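Local coordinates for protein glycosyl transferase family 9 (Veillonella parvula, PDB 3TOV) that probably transfers a sugar, such as a heptose, from an activated nucleotide-sugar donor to an acceptor, as glycosyltransferases of family 9 do, at residues 155-160 and 297-302. Residues are numbered along the deposited sequence; the frame is centred on the assembly and turned at random.
Sequences TSNSGL and PYQAHA
The hydroxyl OH of Y298 is gripped by two groups: N157 ND2 donates to it at 2.5 Å, almost straight and within the amide plane, and D141, on helix 139-149, is its second hydrogen-bond partner. Amide and phenol ring lie nearly coplanar, 14° apart, and N157 OD1 sits in plane at the ring edge, 3.5 Å from Y298 CE2. That oxygen also accepts from G159 N at 2.7 Å, closing an Asx turn; with CG between the backbone N and the carbonyl carbon (chi1 75°), the amide turns ND2 to the tyrosine hydroxyl and OD1 back to its own chain. Glycine suits position 159, where phi is positive and CA lies at the ring edge, 3.8 Å from Y298 CE2. The contact joins the two Rossmann-like halves of the GT-B fold: 155-160, in the loop between helices 139-149 and 166-178, lies on helix 26-35 of the N-terminal half, while 297-302 holds a type II turn just before edge strand 302-305 of the C-terminal sheet. Replacing N157 by an alanine is likely to cost the tyrosine hydroxyl one partner and the G159 amide its acceptor, so that the turn could shift. Q299, a long polar side chain suited to an exposed place, bends at chi2 and reaches N157 O with NE2 in a weak bond of 2.6 Å. The branched L160 brings CD2 obliquely to Y298 CD2 at 3.9 Å, an apolar touch beside helix 271-277.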
ATOM      1  N   THR A 155      -1.955  17.483  11.670  1.00 55.10           N
ATOM      2  CA  THR A 155      -1.783  16.131  11.161  1.00 59.26           C
ATOM      3  C   THR A 155      -2.591  15.906   9.882  1.00 61.43           C
ATOM      4  O   THR A 155      -2.512  14.850   9.256  1.00 60.09           O
ATOM      5  CB  THR A 155      -2.123  15.062  12.236  1.00 50.11           C
ATOM      6  OG1 THR A 155      -3.501  15.160  12.606  1.00 46.24           O
ATOM      7  CG2 THR A 155      -1.270  15.255  13.471  1.00 50.16           C
ATOM      8  N   SER A 156      -3.344  16.924   9.490  1.00 59.77           N
ATOM      9  CA  SER A 156      -4.200  16.862   8.317  1.00 60.47           C
ATOM     10  C   SER A 156      -3.438  16.515   7.058  1.00 67.55           C
ATOM     11  O   SER A 156      -2.965  17.411   6.368  1.00 81.24           O
ATOM     12  CB  SER A 156      -4.824  18.229   8.103  1.00 69.36           C
ATOM     13  OG  SER A 156      -3.847  19.243   8.298  1.00 77.36           O
ATOM     14  N   ASN A 157      -3.337  15.233   6.729  1.00 59.17           N
ATOM     15  CA  ASN A 157      -2.642  14.835   5.513  1.00 54.07           C
ATOM     16  C   ASN A 157      -3.607  14.543   4.372  1.00 56.51           C
ATOM     17  O   ASN A 157      -4.814  14.520   4.577  1.00 64.30           O
ATOM     18  CB  ASN A 157      -1.792  13.604   5.778  1.00 52.95           C
ATOM     19  CG  ASN A 157      -2.618  12.348   5.876  1.00 52.94           C
ATOM     20  OD1 ASN A 157      -2.923  11.709   4.864  1.00 50.11           O
ATOM     21  ND2 ASN A 157      -2.988  11.979   7.097  1.00 54.08           N
ATOM     22  N   SER A 158      -3.067  14.288   3.180  1.00 53.57           N
ATOM     23  CA  SER A 158      -3.879  14.045   1.986  1.00 47.66           C
ATOM     24  C   SER A 158      -3.765  12.632   1.413  1.00 53.23           C
ATOM     25  O   SER A 158      -3.728  12.437   0.201  1.00 50.41           O
ATOM     26  CB  SER A 158      -3.525  15.051   0.911  1.00 41.79           C
ATOM     27  OG  SER A 158      -2.149  15.327   0.976  1.00 42.35           O
ATOM     28  N   GLY A 159      -3.732  11.644   2.291  1.00 59.45           N
ATOM     29  CA  GLY A 159      -3.834  10.268   1.860  1.00 55.45           C
ATOM     30  C   GLY A 159      -2.510   9.714   1.413  1.00 52.42           C
ATOM     31  O   GLY A 159      -1.491  10.400   1.462  1.00 52.03           O
ATOM     32  N   LEU A 160      -2.539   8.452   0.996  1.00 54.67           N
ATOM     33  CA  LEU A 160      -1.379   7.790   0.418  1.00 52.74           C
ATOM     34  C   LEU A 160      -1.020   8.386  -0.940  1.00 57.31           C
ATOM     35  O   LEU A 160      -1.873   8.899  -1.681  1.00 56.17           O
ATOM     36  CB  LEU A 160      -1.647   6.302   0.257  1.00 45.67           C
ATOM     37  CG  LEU A 160      -2.452   5.626   1.361  1.00 37.80           C
ATOM     38  CD1 LEU A 160      -2.787   4.205   0.943  1.00 38.30           C
ATOM     39  CD2 LEU A 160      -1.698   5.620   2.660  1.00 34.93           C
ATOM     40  N   PRO A 297      -8.646   0.778   3.284  1.00 42.11           N
ATOM     41  CA  PRO A 297      -8.574   1.946   2.396  1.00 43.17           C
ATOM     42  C   PRO A 297      -8.500   3.276   3.138  1.00 54.21           C
ATOM     43  O   PRO A 297      -9.528   3.902   3.423  1.00 64.43           O
ATOM     44  CB  PRO A 297      -9.879   1.872   1.609  1.00 38.73           C
ATOM     45  CG  PRO A 297     -10.254   0.447   1.646  1.00 43.55           C
ATOM     46  CD  PRO A 297      -9.806  -0.070   2.977  1.00 40.00           C
ATOM     47  N   TYR A 298      -7.283   3.716   3.422  1.00 52.14           N
ATOM     48  CA  TYR A 298      -7.086   4.947   4.169  1.00 49.95           C
ATOM     49  C   TYR A 298      -7.422   6.184   3.363  1.00 54.40           C
ATOM     50  O   TYR A 298      -6.843   6.398   2.295  1.00 57.87           O
ATOM     51  CB  TYR A 298      -5.641   5.050   4.597  1.00 42.93           C
ATOM     52  CG  TYR A 298      -5.304   6.337   5.282  1.00 37.91           C
ATOM     53  CD1 TYR A 298      -5.647   6.538   6.611  1.00 40.11           C
ATOM     54  CD2 TYR A 298      -4.626   7.346   4.613  1.00 35.76           C
ATOM     55  CE1 TYR A 298      -5.326   7.706   7.260  1.00 44.56           C
ATOM     56  CE2 TYR A 298      -4.298   8.524   5.250  1.00 40.47           C
ATOM     57  CZ  TYR A 298      -4.648   8.697   6.579  1.00 49.57           C
ATOM     58  OH  TYR A 298      -4.325   9.865   7.243  1.00 56.97           O
ATOM     59  N   GLN A 299      -8.327   7.009   3.890  1.00 51.33           N
ATOM     60  CA  GLN A 299      -8.623   8.293   3.275  1.00 45.32           C
ATOM     61  C   GLN A 299      -8.995   8.093   1.798  1.00 45.64           C
ATOM     62  O   GLN A 299      -8.581   8.861   0.928  1.00 43.99           O
ATOM     63  CB  GLN A 299      -7.394   9.185   3.394  1.00 44.87           C
ATOM     64  CG  GLN A 299      -7.654  10.662   3.336  1.00 51.48           C
ATOM     65  CD  GLN A 299      -7.041  11.390   4.533  1.00 56.17           C
ATOM     66  OE1 GLN A 299      -7.196  10.962   5.689  1.00 51.40           O
ATOM     67  NE2 GLN A 299      -6.335  12.489   4.261  1.00 53.99           N
ATOM     68  N   ALA A 300      -9.783   7.058   1.521  1.00 46.08           N
ATOM     69  CA  ALA A 300     -10.056   6.672   0.140  1.00 52.15           C
ATOM     70  C   ALA A 300     -11.539   6.697  -0.231  1.00 54.99           C
ATOM     71  O   ALA A 300     -12.414   6.527   0.623  1.00 54.63           O
ATOM     72  CB  ALA A 300      -9.475   5.288  -0.137  1.00 49.59           C
ATOM     73  N   HIS A 301     -11.811   6.902  -1.516  1.00 50.91           N
ATOM     74  CA  HIS A 301     -13.152   6.719  -2.025  1.00 46.75           C
ATOM     75  C   HIS A 301     -13.320   5.232  -2.331  1.00 45.81           C
ATOM     76  O   HIS A 301     -13.057   4.781  -3.439  1.00 45.63           O
ATOM     77  CB  HIS A 301     -13.406   7.571  -3.269  1.00 53.96           C
ATOM     78  CG  HIS A 301     -14.823   7.504  -3.766  1.00 77.83           C
ATOM     79  ND1 HIS A 301     -15.168   7.723  -5.085  1.00 85.95           N
ATOM     80  CD2 HIS A 301     -15.986   7.240  -3.115  1.00 79.53           C
ATOM     81  CE1 HIS A 301     -16.478   7.602  -5.224  1.00 81.29           C
ATOM     82  NE2 HIS A 301     -16.998   7.309  -4.044  1.00 77.13           N
ATOM     83  N   ALA A 302     -13.750   4.466  -1.335  1.00 42.55           N
ATOM     84  CA  ALA A 302     -13.885   3.027  -1.508  1.00 37.15           C
ATOM     85  C   ALA A 302     -15.194   2.464  -0.940  1.00 37.59           C
ATOM     86  O   ALA A 302     -16.068   3.191  -0.483  1.00 39.87           O
ATOM     87  CB  ALA A 302     -12.676   2.307  -0.892  1.00 37.73           C
TER
HETATM   88  O   HOH W   1      -5.344   8.118  -0.143  1.00 44.72           O